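PDB 3MDN: glutamine aminotransferase class-II domain protein from Ruegeria pomeroyi, which probably acts as a class-II glutamine amidotransferase of the Ntn type, releasing ammonia from glutamine for transfer to a substrate whose identity is not established. Local coordinates for residues D[197-202]-D[222-227]; D[206-211]-D[239-244]. One frame throughout, in Å; residues are numbered along the deposited sequence.

Contact 1 of 2, residues D[197-202]-D[222-227]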
ATOM      1  N   LEU D 197       8.391 -10.096  29.354  1.00 24.83           N
ATOM      2  CA  LEU D 197       8.873  -9.128  28.385  1.00 25.17           C
ATOM      3  C   LEU D 197      10.361  -8.909  28.691  1.00 25.35           C
ATOM      4  O   LEU D 197      10.731  -8.755  29.858  1.00 24.98           O
ATOM      5  CB  LEU D 197       8.107  -7.807  28.517  1.00 25.64           C
ATOM      6  CG  LEU D 197       8.714  -6.611  27.764  1.00 27.89           C
ATOM      7  CD1 LEU D 197       8.687  -6.910  26.258  1.00 24.65           C
ATOM      8  CD2 LEU D 197       7.968  -5.276  28.058  1.00 27.98           C
ATOM      9  N   TYR D 198      11.196  -8.902  27.656  1.00 23.56           N
ATOM     10  CA  TYR D 198      12.641  -8.768  27.825  1.00 23.57           C
ATOM     11  C   TYR D 198      13.125  -7.545  27.075  1.00 23.78           C
ATOM     12  O   TYR D 198      12.519  -7.139  26.080  1.00 22.23           O
ATOM     13  CB  TYR D 198      13.388  -9.967  27.223  1.00 23.90           C
ATOM     14  CG  TYR D 198      13.075 -11.286  27.878  1.00 24.38           C
ATOM     15  CD1 TYR D 198      12.151 -12.156  27.309  1.00 24.76           C
ATOM     16  CD2 TYR D 198      13.664 -11.635  29.102  1.00 25.77           C
ATOM     17  CE1 TYR D 198      11.847 -13.371  27.907  1.00 25.46           C
ATOM     18  CE2 TYR D 198      13.365 -12.869  29.713  1.00 28.10           C
ATOM     19  CZ  TYR D 198      12.464 -13.723  29.102  1.00 24.42           C
ATOM     20  OH  TYR D 198      12.125 -14.913  29.693  1.00 25.76           O
ATOM     21  N   ALA D 199      14.248  -6.997  27.511  1.00 23.17           N
ATOM     22  CA  ALA D 199      14.908  -6.007  26.699  1.00 24.18           C
ATOM     23  C   ALA D 199      16.378  -6.050  27.023  1.00 24.25           C
ATOM     24  O   ALA D 199      16.758  -6.312  28.150  1.00 24.80           O
ATOM     25  CB  ALA D 199      14.331  -4.609  26.970  1.00 24.34           C
ATOM     26  N   ALA D 200      17.212  -5.809  26.031  1.00 24.69           N
ATOM     27  CA  ALA D 200      18.654  -5.838  26.257  1.00 25.34           C
ATOM     28  C   ALA D 200      19.262  -4.651  25.539  1.00 24.91           C
ATOM     29  O   ALA D 200      18.691  -4.132  24.596  1.00 25.00           O
ATOM     30  CB  ALA D 200      19.259  -7.156  25.749  1.00 24.81           C
ATOM     31  N   ARG D 201      20.404  -4.204  26.028  1.00 25.02           N
ATOM     32  CA  ARG D 201      21.142  -3.093  25.437  1.00 24.38           C
ATOM     33  C   ARG D 201      22.606  -3.442  25.501  1.00 23.95           C
ATOM     34  O   ARG D 201      23.117  -3.820  26.568  1.00 22.69           O
ATOM     35  CB  ARG D 201      20.859  -1.775  26.176  1.00 24.07           C
ATOM     36  CG  ARG D 201      21.565  -0.550  25.605  1.00 24.07           C
ATOM     37  CD  ARG D 201      21.277   0.685  26.472  1.00 23.06           C
ATOM     38  NE  ARG D 201      21.822   1.923  25.922  1.00 23.65           N
ATOM     39  CZ  ARG D 201      21.938   3.056  26.609  1.00 25.23           C
ATOM     40  NH1 ARG D 201      21.567   3.094  27.890  1.00 25.17           N
ATOM     41  NH2 ARG D 201      22.439   4.141  26.026  1.00 22.76           N
ATOM     42  N   TYR D 202      23.269  -3.349  24.344  1.00 24.04           N
ATOM     43  CA  TYR D 202      24.682  -3.691  24.243  1.00 23.95           C
ATOM     44  C   TYR D 202      25.341  -3.006  23.041  1.00 23.39           C
ATOM     45  O   TYR D 202      24.700  -2.759  22.036  1.00 23.28           O
ATOM     46  CB  TYR D 202      24.832  -5.225  24.127  1.00 25.42           C
ATOM     47  CG  TYR D 202      26.226  -5.628  23.696  1.00 26.63           C
ATOM     48  CD1 TYR D 202      27.290  -5.607  24.606  1.00 28.37           C
ATOM     49  CD2 TYR D 202      26.496  -5.919  22.371  1.00 25.42           C
ATOM     50  CE1 TYR D 202      28.586  -5.919  24.207  1.00 28.37           C
ATOM     51  CE2 TYR D 202      27.774  -6.243  21.957  1.00 26.32           C
ATOM     52  CZ  TYR D 202      28.819  -6.243  22.889  1.00 29.14           C
ATOM     53  OH  TYR D 202      30.100  -6.572  22.469  1.00 29.78           O
ATOM     54  N   TRP D 222       4.150  -1.985  33.033  1.00 24.46           N
ATOM     55  CA  TRP D 222       5.468  -1.440  32.683  1.00 24.12           C
ATOM     56  C   TRP D 222       5.590  -1.027  31.216  1.00 24.56           C
ATOM     57  O   TRP D 222       5.187  -1.768  30.318  1.00 25.04           O
ATOM     58  CB  TRP D 222       6.527  -2.508  32.954  1.00 24.08           C
ATOM     59  CG  TRP D 222       6.668  -2.860  34.411  1.00 24.31           C
ATOM     60  CD1 TRP D 222       5.937  -3.769  35.104  1.00 24.72           C
ATOM     61  CD2 TRP D 222       7.607  -2.306  35.340  1.00 25.11           C
ATOM     62  NE1 TRP D 222       6.339  -3.816  36.412  1.00 24.80           N
ATOM     63  CE2 TRP D 222       7.376  -2.936  36.590  1.00 24.49           C
ATOM     64  CE3 TRP D 222       8.624  -1.348  35.242  1.00 24.43           C
ATOM     65  CZ2 TRP D 222       8.137  -2.641  37.743  1.00 25.54           C
ATOM     66  CZ3 TRP D 222       9.385  -1.035  36.425  1.00 23.16           C
ATOM     67  CH2 TRP D 222       9.137  -1.692  37.639  1.00 22.03           C
ATOM     68  N   ALA D 223       6.196   0.127  30.973  1.00 25.07           N
ATOM     69  CA  ALA D 223       6.560   0.545  29.623  1.00 25.26           C
ATOM     70  C   ALA D 223       8.079   0.491  29.491  1.00 25.87           C
ATOM     71  O   ALA D 223       8.794   0.777  30.454  1.00 26.36           O
ATOM     72  CB  ALA D 223       6.042   1.968  29.321  1.00 24.15           C
ATOM     73  N   VAL D 224       8.564   0.147  28.302  1.00 25.63           N
ATOM     74  CA  VAL D 224       9.980   0.144  27.969  1.00 25.78           C
ATOM     75  C   VAL D 224      10.063   0.824  26.597  1.00 27.21           C
ATOM     76  O   VAL D 224       9.322   0.491  25.699  1.00 26.98           O
ATOM     77  CB  VAL D 224      10.532  -1.297  27.812  1.00 25.79           C
ATOM     78  CG1 VAL D 224      12.053  -1.277  27.674  1.00 23.29           C
ATOM     79  CG2 VAL D 224      10.106  -2.190  29.012  1.00 25.36           C
ATOM     80  N   VAL D 225      10.978   1.754  26.431  1.00 28.16           N
ATOM     81  CA  VAL D 225      10.973   2.609  25.272  1.00 29.97           C
ATOM     82  C   VAL D 225      12.408   2.940  24.864  1.00 32.07           C
ATOM     83  O   VAL D 225      13.347   2.831  25.674  1.00 31.60           O
ATOM     84  CB  VAL D 225      10.255   3.919  25.582  1.00 30.06           C
ATOM     85  CG1 VAL D 225       8.790   3.683  25.864  1.00 28.92           C
ATOM     86  CG2 VAL D 225      10.923   4.602  26.784  1.00 29.40           C
ATOM     87  N   SER D 226      12.580   3.344  23.614  1.00 34.40           N
ATOM     88  CA  SER D 226      13.867   3.825  23.141  1.00 38.13           C
ATOM     89  C   SER D 226      14.133   5.266  23.557  1.00 41.12           C
ATOM     90  O   SER D 226      15.288   5.695  23.565  1.00 42.18           O
ATOM     91  CB  SER D 226      13.960   3.708  21.624  1.00 38.22           C
ATOM     92  OG  SER D 226      12.891   4.388  21.013  1.00 37.36           O
ATOM     93  N   GLU D 227      13.082   6.021  23.896  1.00 44.39           N
ATOM     94  CA  GLU D 227      13.253   7.402  24.368  1.00 47.85           C
ATOM     95  C   GLU D 227      12.049   7.880  25.172  1.00 49.62           C
ATOM     96  O   GLU D 227      10.917   7.685  24.749  1.00 50.38           O
ATOM     97  CB  GLU D 227      13.506   8.349  23.195  1.00 48.41           C
ATOM     98  CG  GLU D 227      12.608   8.100  21.998  1.00 51.23           C
ATOM     99  CD  GLU D 227      12.486   9.319  21.109  1.00 54.45           C
ATOM    100  OE1 GLU D 227      12.449   9.139  19.865  1.00 55.92           O
ATOM    101  OE2 GLU D 227      12.431  10.449  21.657  1.00 54.41           O
TER

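Contact 2 of 2, residues D[206-211]-D[239-244]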
ATOM      1  N   HIS D 206      31.376   2.687  22.640  1.00 28.63           N
ATOM      2  CA  HIS D 206      30.780   3.534  23.689  1.00 29.98           C
ATOM      3  C   HIS D 206      29.365   4.044  23.412  1.00 30.42           C
ATOM      4  O   HIS D 206      28.748   4.612  24.302  1.00 31.18           O
ATOM      5  CB  HIS D 206      31.678   4.745  23.973  1.00 30.68           C
ATOM      6  CG  HIS D 206      32.001   5.545  22.748  1.00 32.95           C
ATOM      7  ND1 HIS D 206      32.556   4.980  21.617  1.00 33.99           N
ATOM      8  CD2 HIS D 206      31.838   6.863  22.472  1.00 34.99           C
ATOM      9  CE1 HIS D 206      32.729   5.917  20.701  1.00 35.54           C
ATOM     10  NE2 HIS D 206      32.302   7.068  21.194  1.00 36.45           N
ATOM     11  N   ILE D 207      28.853   3.860  22.194  1.00 30.07           N
ATOM     12  CA  ILE D 207      27.492   4.319  21.849  1.00 29.53           C
ATOM     13  C   ILE D 207      26.537   3.116  21.740  1.00 28.73           C
ATOM     14  O   ILE D 207      26.843   2.151  21.036  1.00 28.29           O
ATOM     15  CB  ILE D 207      27.476   5.082  20.486  1.00 29.64           C
ATOM     16  CG1 ILE D 207      28.250   6.410  20.580  1.00 30.39           C
ATOM     17  CG2 ILE D 207      26.041   5.316  20.001  1.00 30.07           C
ATOM     18  CD1 ILE D 207      28.470   7.100  19.222  1.00 29.33           C
ATOM     19  N   ALA D 208      25.398   3.187  22.420  1.00 27.58           N
ATOM     20  CA  ALA D 208      24.387   2.130  22.401  1.00 27.74           C
ATOM     21  C   ALA D 208      23.018   2.775  22.309  1.00 27.33           C
ATOM     22  O   ALA D 208      22.747   3.671  23.074  1.00 27.80           O
ATOM     23  CB  ALA D 208      24.483   1.328  23.672  1.00 28.20           C
ATOM     24  N   PRO D 209      22.160   2.347  21.368  1.00 26.89           N
ATOM     25  CA  PRO D 209      20.824   2.937  21.293  1.00 26.88           C
ATOM     26  C   PRO D 209      20.143   2.810  22.672  1.00 27.26           C
ATOM     27  O   PRO D 209      20.385   1.838  23.406  1.00 28.51           O
ATOM     28  CB  PRO D 209      20.114   2.098  20.208  1.00 26.48           C
ATOM     29  CG  PRO D 209      21.244   1.319  19.498  1.00 26.13           C
ATOM     30  CD  PRO D 209      22.298   1.139  20.524  1.00 27.38           C
ATOM     31  N   SER D 210      19.353   3.803  23.050  1.00 26.80           N
ATOM     32  CA  SER D 210      19.016   3.973  24.441  1.00 25.78           C
ATOM     33  C   SER D 210      17.813   3.105  24.826  1.00 25.24           C
ATOM     34  O   SER D 210      17.046   2.652  23.955  1.00 24.07           O
ATOM     35  CB  SER D 210      18.813   5.460  24.766  1.00 26.64           C
ATOM     36  OG  SER D 210      17.788   6.031  23.984  1.00 27.06           O
ATOM     37  N   VAL D 211      17.688   2.797  26.109  1.00 23.10           N
ATOM     38  CA  VAL D 211      16.538   2.039  26.587  1.00 22.38           C
ATOM     39  C   VAL D 211      16.137   2.605  27.937  1.00 22.93           C
ATOM     40  O   VAL D 211      16.998   2.828  28.780  1.00 21.27           O
ATOM     41  CB  VAL D 211      16.847   0.552  26.758  1.00 22.69           C
ATOM     42  CG1 VAL D 211      15.659  -0.165  27.419  1.00 22.78           C
ATOM     43  CG2 VAL D 211      17.191  -0.109  25.401  1.00 22.52           C
ATOM     44  N   LEU D 239      18.121   1.830  31.199  1.00 21.56           N
ATOM     45  CA  LEU D 239      18.773   0.532  31.235  1.00 22.26           C
ATOM     46  C   LEU D 239      20.175   0.767  30.679  1.00 22.97           C
ATOM     47  O   LEU D 239      20.338   1.111  29.519  1.00 23.03           O
ATOM     48  CB  LEU D 239      17.992  -0.522  30.404  1.00 22.77           C
ATOM     49  CG  LEU D 239      18.566  -1.939  30.253  1.00 21.66           C
ATOM     50  CD1 LEU D 239      18.564  -2.715  31.568  1.00 18.93           C
ATOM     51  CD2 LEU D 239      17.789  -2.738  29.187  1.00 23.26           C
ATOM     52  N   ARG D 240      21.194   0.611  31.514  1.00 23.64           N
ATOM     53  CA  ARG D 240      22.570   0.840  31.066  1.00 24.93           C
ATOM     54  C   ARG D 240      23.036  -0.174  30.007  1.00 25.16           C
ATOM     55  O   ARG D 240      22.527  -1.309  29.956  1.00 24.36           O
ATOM     56  CB  ARG D 240      23.511   0.871  32.278  1.00 26.04           C
ATOM     57  CG  ARG D 240      23.182   2.033  33.225  1.00 29.89           C
ATOM     58  CD  ARG D 240      24.159   2.177  34.420  1.00 39.62           C
ATOM     59  NE  ARG D 240      24.569   0.893  35.011  1.00 45.86           N
ATOM     60  CZ  ARG D 240      23.767   0.072  35.702  1.00 48.10           C
ATOM     61  NH1 ARG D 240      22.488   0.377  35.909  1.00 46.18           N
ATOM     62  NH2 ARG D 240      24.256  -1.069  36.184  1.00 49.61           N
ATOM     63  N   PRO D 241      23.989   0.236  29.145  1.00 25.27           N
ATOM     64  CA  PRO D 241      24.588  -0.705  28.191  1.00 26.09           C
ATOM     65  C   PRO D 241      25.190  -1.898  28.945  1.00 26.23           C
ATOM     66  O   PRO D 241      25.651  -1.717  30.055  1.00 25.98           O
ATOM     67  CB  PRO D 241      25.726   0.104  27.531  1.00 25.69           C
ATOM     68  CG  PRO D 241      25.551   1.497  27.960  1.00 26.06           C
ATOM     69  CD  PRO D 241      24.714   1.518  29.209  1.00 25.88           C
ATOM     70  N   GLY D 242      25.170  -3.097  28.366  1.00 27.11           N
ATOM     71  CA  GLY D 242      25.734  -4.273  29.061  1.00 27.32           C
ATOM     72  C   GLY D 242      24.762  -4.879  30.073  1.00 27.45           C
ATOM     73  O   GLY D 242      25.178  -5.537  31.027  1.00 27.31           O
ATOM     74  N   ARG D 243      23.464  -4.663  29.852  1.00 27.03           N
ATOM     75  CA  ARG D 243      22.403  -5.045  30.815  1.00 26.41           C
ATOM     76  C   ARG D 243      21.187  -5.655  30.106  1.00 25.57           C
ATOM     77  O   ARG D 243      20.907  -5.301  28.976  1.00 24.13           O
ATOM     78  CB  ARG D 243      21.913  -3.815  31.628  1.00 26.48           C
ATOM     79  CG  ARG D 243      22.957  -3.137  32.482  1.00 28.15           C
ATOM     80  CD  ARG D 243      23.378  -4.018  33.673  1.00 30.09           C
ATOM     81  NE  ARG D 243      22.482  -3.820  34.808  1.00 31.43           N
ATOM     82  CZ  ARG D 243      22.592  -4.440  35.976  1.00 29.40           C
ATOM     83  NH1 ARG D 243      23.547  -5.326  36.175  1.00 30.79           N
ATOM     84  NH2 ARG D 243      21.742  -4.169  36.946  1.00 28.61           N
HETATM   85  N   MSE D 244      20.474  -6.539  30.800  1.00 25.05           N
HETATM   86  CA  MSE D 244      19.226  -7.131  30.304  1.00 26.44           C
HETATM   87  C   MSE D 244      18.120  -6.993  31.344  1.00 25.85           C
HETATM   88  O   MSE D 244      18.318  -7.284  32.531  1.00 25.71           O
HETATM   89  CB  MSE D 244      19.400  -8.613  29.920  1.00 26.01           C
HETATM   90  CG  MSE D 244      18.069  -9.315  29.543  1.00 32.28           C
HETATM   91 SE   MSE D 244      18.297 -11.070  28.635  1.00 39.84          SE
HETATM   92  CE  MSE D 244      19.360 -10.414  27.189  1.00 31.52           C
TER

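Contact 1 of 2, residues D[197-202]-D[222-227]
Val224 meets Leu197 and Ala199 through carbon alone, and its two methyls divide the work. Its CG2 meets Leu197 CD2 at 3.9 Å, the two side chains reaching toward each other tip to tip, while its CG1 lies 4.1 Å from Ala199 CB. No hydrogen bond crosses between the two segments. The valine torsion explains the division: CG1 is anti to the backbone N (chi1 -171°) and CG2 is anti to the carbonyl carbon, which directs one methyl at each partner. Leu197 has its CG anti to the backbone N (chi1 167°); with CD1 turned back at 64° about the next bond, CD2 is left anti to CA and becomes the far end of the chain, where it can reach the valine.

The closest alpha carbons, Ala199 CA and Val224 CA, are 8.0 Å apart. This is too far for backbone pairing, and the segments bury just 119 Å² between them, with side chains from two layers doing the touching. Ala8 packs on Leu197, and Trp6 and Ile247 on Val224. On the other face of strand 197-203, Tyr198, Ala200 and Tyr202 touch helix 161-179. Two facing antiparallel sheets, one carrying strand 221-225 and the other strand 197-203 with a helix behind it, fit the layered alpha-beta-beta-alpha sandwich of the Ntn hydrolases.

Contact 2 of 2, residues D[206-211]-D[239-244]
Two connections between the facing beta sheets pass each other in opposite directions as far as Pro241, and the second, 239-244, enters its strand through a G1 beta bulge. The first connection, 206-211, approaches it at two points. At one, Leu239 N donates to Val211 O over 2.8 Å with an N-H...O angle of 163°. Beside this bond the two side chains lie next to each other and point the same way. Val211 CG1, anti to its own backbone N (chi1 173°), packs against Leu239 CD2 at 3.8 Å and lies equally close to Leu239 CB. At the other point the contact is looser and wholly apolar, with Ala208 CB 4.2 Å from Pro241 CB.

The bulge is formed by Gly242 and Arg243, which both face Arg201; at phi 82° a CB would jam against the carbonyl O of Pro241, which calls for glycine. The guanidinium of Arg201 bridges the two connections, giving NH1 to Leu239 O and NH2 to Ala208 O, with Glu238 as its salt-bridge partner. The Val211-Leu239 pair adjoins the pairing of strands 212-216 and 237-238, while Gly242 leads into strand 243-248, which lies between strands 197-203 and 251-256.

Contact 1 is fully buried between the faces of the two large sheets, whereas contact 2 lies farther from the chain centre and ranges from buried Val211 and Leu239 to exposed Pro241. Their chemistry follows: contact 1 uses methyl packing alone across separated backbones, while contact 2 brings backbones close enough for a hydrogen bond. Their centres are 10 Å apart, and both involve the sheet in which strands 197-203 and 243-248 are neighbours. Several bonds join them, among them two probable hydrogen bonds, Ser210 OG to Ser226 O at 2.6 Å and Gly242 N to Arg201 O at 2.8 Å. Along the chain their segments alternate, so the contacts cross in sequence.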